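Side-chain contacts in hypothetical protein ybgI (Escherichia coli, Escherichia coli O157:H7, PDB 1NMO), which binds two metal ions at a dinuclear site, forms a toroidal hexamer and may help to degrade radiation-damaged nucleotides: residues M135-P138 against G139-A143; R82-T85 against L86-D90. One frame throughout, in Å; residues are numbered along the deposited sequence.

Contact 1. Residues M135-P138 against G139-A143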
loop_
_atom_site.group_PDB
_atom_site.type_symbol
_atom_site.label_atom_id
_atom_site.label_comp_id
_atom_site.label_asym_id
_atom_site.label_seq_id
_atom_site.Cartn_x
_atom_site.Cartn_y
_atom_site.Cartn_z
HETATM N N MSE A 135 -36.787 7.374 8.161
HETATM C CA MSE A 135 -36.030 7.949 9.256
HETATM C C MSE A 135 -35.128 8.957 8.612
HETATM O O MSE A 135 -33.949 8.653 8.316
HETATM C CB MSE A 135 -35.245 6.897 10.005
HETATM C CG MSE A 135 -35.037 7.337 11.458
HETATM SE SE MSE A 135 -33.507 6.412 12.370
HETATM C CE MSE A 135 -32.015 7.041 11.242
ATOM N N PRO A 136 -35.643 10.206 8.418
ATOM C CA PRO A 136 -34.836 11.263 7.755
ATOM C C PRO A 136 -33.545 11.404 8.457
ATOM O O PRO A 136 -33.563 11.223 9.639
ATOM C CB PRO A 136 -35.678 12.518 7.898
ATOM C CG PRO A 136 -37.134 11.983 8.144
ATOM C CD PRO A 136 -36.837 10.786 9.077
ATOM N N VAL A 137 -32.446 11.682 7.723
ATOM C CA VAL A 137 -31.108 11.914 8.243
ATOM C C VAL A 137 -30.339 12.899 7.320
ATOM O O VAL A 137 -30.799 13.210 6.235
ATOM C CB VAL A 137 -30.346 10.625 8.338
ATOM C CG1 VAL A 137 -31.208 9.646 9.040
ATOM C CG2 VAL A 137 -29.934 10.132 6.935
ATOM N N PRO A 138 -29.190 13.460 7.778
ATOM C CA PRO A 138 -28.487 14.388 6.871
ATOM C C PRO A 138 -27.812 13.592 5.730
ATOM O O PRO A 138 -27.693 12.359 5.788
ATOM C CB PRO A 138 -27.456 15.057 7.780
ATOM C CG PRO A 138 -28.045 14.859 9.209
ATOM C CD PRO A 138 -28.553 13.434 9.117
ATOM N N GLY A 139 -27.315 14.294 4.709
ATOM C CA GLY A 139 -26.726 13.614 3.576
ATOM C C GLY A 139 -25.567 12.691 3.810
ATOM O O GLY A 139 -25.478 11.661 3.144
ATOM N N LEU A 140 -24.676 13.028 4.745
ATOM C CA LEU A 140 -23.482 12.205 5.003
ATOM C C LEU A 140 -23.921 10.865 5.574
ATOM O O LEU A 140 -23.473 9.762 5.169
ATOM C CB LEU A 140 -22.574 12.952 5.978
ATOM C CG LEU A 140 -21.611 12.116 6.851
ATOM C CD1 LEU A 140 -20.548 11.512 5.932
ATOM C CD2 LEU A 140 -20.881 13.028 7.941
ATOM N N GLU A 141 -24.844 10.970 6.508
ATOM C CA GLU A 141 -25.432 9.791 7.157
ATOM C C GLU A 141 -26.142 8.923 6.110
ATOM O O GLU A 141 -26.074 7.679 6.161
ATOM C CB GLU A 141 -26.453 10.251 8.203
ATOM C CG GLU A 141 -26.312 9.458 9.492
ATOM C CD GLU A 141 -27.394 9.816 10.543
ATOM O OE1 GLU A 141 -27.450 11.030 10.957
ATOM O OE2 GLU A 141 -28.153 8.867 10.945
ATOM N N LEU A 142 -26.826 9.547 5.168
ATOM C CA LEU A 142 -27.501 8.741 4.165
ATOM C C LEU A 142 -26.419 7.995 3.360
ATOM O O LEU A 142 -26.599 6.861 2.973
ATOM C CB LEU A 142 -28.359 9.624 3.235
ATOM C CG LEU A 142 -29.152 8.796 2.218
ATOM C CD1 LEU A 142 -29.858 7.676 2.965
ATOM C CD2 LEU A 142 -30.177 9.671 1.461
ATOM N N ALA A 143 -25.285 8.632 3.123
ATOM C CA ALA A 143 -24.190 8.020 2.353
ATOM C C ALA A 143 -23.685 6.811 3.046
ATOM O O ALA A 143 -23.516 5.742 2.446
ATOM C CB ALA A 143 -23.062 8.983 2.194
#

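Contact 2. Residues R82-T85 against L86-D90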
loop_
_atom_site.group_PDB
_atom_site.type_symbol
_atom_site.label_atom_id
_atom_site.label_comp_id
_atom_site.label_asym_id
_atom_site.label_seq_id
_atom_site.Cartn_x
_atom_site.Cartn_y
_atom_site.Cartn_z
ATOM N N ARG A 82 -20.075 -16.523 -25.390
ATOM C CA ARG A 82 -21.251 -16.597 -24.586
ATOM C C ARG A 82 -22.331 -17.466 -25.196
ATOM O O ARG A 82 -23.007 -18.232 -24.504
ATOM C CB ARG A 82 -21.761 -15.201 -24.402
ATOM C CG ARG A 82 -20.947 -14.380 -23.567
ATOM C CD ARG A 82 -21.402 -12.880 -23.741
ATOM N NE ARG A 82 -20.668 -12.147 -22.693
ATOM C CZ ARG A 82 -21.068 -11.035 -22.128
ATOM N NH1 ARG A 82 -22.196 -10.471 -22.512
ATOM N NH2 ARG A 82 -20.354 -10.532 -21.120
ATOM N N LEU A 83 -22.526 -17.312 -26.511
ATOM C CA LEU A 83 -23.549 -18.047 -27.206
ATOM C C LEU A 83 -23.091 -19.500 -27.432
ATOM O O LEU A 83 -23.945 -20.425 -27.516
ATOM C CB LEU A 83 -23.875 -17.347 -28.547
ATOM C CG LEU A 83 -24.548 -16.003 -28.407
ATOM C CD1 LEU A 83 -24.697 -15.307 -29.717
ATOM C CD2 LEU A 83 -25.868 -16.248 -27.743
ATOM N N LYS A 84 -21.780 -19.738 -27.546
ATOM C CA LYS A 84 -21.353 -21.110 -27.727
ATOM C C LYS A 84 -21.629 -21.734 -26.395
ATOM O O LYS A 84 -22.154 -22.840 -26.310
ATOM C CB LYS A 84 -19.850 -21.253 -27.931
ATOM C CG LYS A 84 -19.420 -22.747 -28.142
ATOM C CD LYS A 84 -17.895 -22.910 -28.340
ATOM C CE LYS A 84 -17.495 -24.385 -28.454
ATOM N NZ LYS A 84 -15.955 -24.559 -28.501
ATOM N N THR A 85 -21.272 -21.049 -25.321
ATOM C CA THR A 85 -21.472 -21.688 -24.035
ATOM C C THR A 85 -22.962 -22.062 -23.797
ATOM O O THR A 85 -23.287 -23.142 -23.287
ATOM C CB THR A 85 -21.012 -20.775 -22.935
ATOM O OG1 THR A 85 -19.602 -20.523 -23.063
ATOM C CG2 THR A 85 -21.268 -21.468 -21.612
ATOM N N LEU A 86 -23.876 -21.178 -24.147
ATOM C CA LEU A 86 -25.305 -21.449 -23.960
ATOM C C LEU A 86 -25.771 -22.498 -24.962
ATOM O O LEU A 86 -26.414 -23.522 -24.605
ATOM C CB LEU A 86 -26.139 -20.144 -24.224
ATOM C CG LEU A 86 -26.057 -18.990 -23.203
ATOM C CD1 LEU A 86 -26.489 -17.648 -23.767
ATOM C CD2 LEU A 86 -26.889 -19.368 -22.012
ATOM N N LEU A 87 -25.466 -22.269 -26.245
ATOM C CA LEU A 87 -26.028 -23.187 -27.230
ATOM C C LEU A 87 -25.455 -24.529 -27.148
ATOM O O LEU A 87 -26.201 -25.474 -27.182
ATOM C CB LEU A 87 -25.876 -22.668 -28.659
ATOM C CG LEU A 87 -26.755 -21.468 -28.874
ATOM C CD1 LEU A 87 -26.057 -20.513 -29.815
ATOM C CD2 LEU A 87 -28.043 -21.930 -29.482
ATOM N N ALA A 88 -24.142 -24.647 -26.985
ATOM C CA ALA A 88 -23.604 -26.011 -26.974
ATOM C C ALA A 88 -24.024 -26.823 -25.749
ATOM O O ALA A 88 -23.911 -28.064 -25.744
ATOM C CB ALA A 88 -22.079 -25.998 -27.088
ATOM N N ASN A 89 -24.505 -26.148 -24.693
ATOM C CA ASN A 89 -24.901 -26.889 -23.468
ATOM C C ASN A 89 -26.442 -26.875 -23.308
ATOM O O ASN A 89 -26.963 -27.273 -22.288
ATOM C CB ASN A 89 -24.207 -26.244 -22.251
ATOM C CG ASN A 89 -22.734 -26.449 -22.277
ATOM O OD1 ASN A 89 -22.306 -27.592 -22.388
ATOM N ND2 ASN A 89 -21.940 -25.384 -22.208
ATOM N N ASP A 90 -27.149 -26.423 -24.335
ATOM C CA ASP A 90 -28.617 -26.379 -24.353
ATOM C C ASP A 90 -29.177 -25.623 -23.193
ATOM O O ASP A 90 -30.207 -26.002 -22.626
ATOM C CB ASP A 90 -29.219 -27.758 -24.326
ATOM C CG ASP A 90 -28.789 -28.589 -25.483
ATOM O OD1 ASP A 90 -28.955 -28.109 -26.631
ATOM O OD2 ASP A 90 -28.277 -29.735 -25.226
#

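Contact 1. Residues M135-P138 against G139-A143
The junction at which strand 128-137 hands over to helix 139-150 is closed by Pro138, at the N-cap position, and by Leu142 and Glu141 of the first turn, with Val137 set against both. Leu142 N donates to Pro138 O at 3.0 Å, the first i/i+4 bond of the helix. The proline ring itself has no polar atom with which to cap the first-turn amides.

Beside that bond Val137 wedges in with CG2. With chi1 at -50° CG1 lies anti to the carbonyl carbon, which leaves CG2 between the backbone N and that carbon. Val137 CG2 thus lies 3.6 Å from Leu142 N and also touches Glu141 CB; Leu142 CB is slightly farther off. The side chain of Glu141 runs across Val137 at about a right angle. Its first torsion is far from a staggered value (chi1 -136°), but beyond CG the chain is extended, and the carboxylate comes back over Val137 and the ring of Pro138. There the two oxygens divide: Glu141 OE1 lies 3.2 Å from Pro138 CD, while Glu141 OE2 reaches Val137 CG1 at 3.7 Å. The selenomethionine Met135 comes no nearer than its CE, 4.3 Å from Glu141 OE2. A carboxylate in the first turn would probably be favoured by the partial positive charge of the helix start.

Leu142 turns its buried side chain to Val165 of strand 165-170 and Tyr211 of strand 209-212. Tyr211 OH also bonds Gly139 O, Val137 pairs through its backbone with Val165, and Leu140 packs on Arg224 of a second subunit.

Contact 2. Residues R82-T85 against L86-D90
The carboxamide of Asn89 presents ND2 to Thr85 O at 2.8 Å. The donor lies in the carbonyl plane, on a lone pair of Thr85 O, but that oxygen stands 27° out of the amide plane, and the bond is bent (N-H...O 137°). Asn89 CG points opposite its own carbonyl carbon, which turns the amide back along the helix. Its backbone N goes to Leu86 O instead, so the side chain takes the i+4 place at Thr85 O. Thr85 CG2 flanks Asn89 ND2 at 4.0 Å. The guanidinium of Arg82 leads away, to a salt bridge with Glu205 of a third subunit.

Leu87 leans over the carbonyl of Leu83: Leu87 N bonds Leu83 O at 2.7 Å, while Leu87 CD1 crowds the same oxygen at 3.1 Å and meets Leu83 CB at 4.0 Å. Leu86 CG similarly rests 3.4 Å from Arg82 O. A Schellman motif with Asp90 as C-prime residue, at positive phi, then ends the helix.

Helix 78-88 links strands 59-62 and 92-95 in a beta-alpha-beta unit; around it Leu83 and Leu87 pack on Val29 of strand 26-29, Leu86 on Tyr66 and Ile91, and Thr85 and Asn89 on Val53 of helix 46-54.

Contacts 1 and 2 treat opposite ends of helices: residues 135-143 start one after a strand, residues 82-90 finish another before strand 92-95. They share no element; each helix accompanies a different mixed sheet, on opposite sides of the chain's centre, with nearest atoms about 29 Å apart. Both are partly buried: Leu142 of one, and Leu83 and Leu86 of the other, are buried, whereas Glu141 and Lys84 are exposed. In contact 1 the residue at the N-cap position is a proline, which gives only its carbonyl to the first helical bond; in contact 2 a side-chain amide takes over a backbone bond. Each also reaches a neighbouring subunit, through Leu140 and Arg82 respectively.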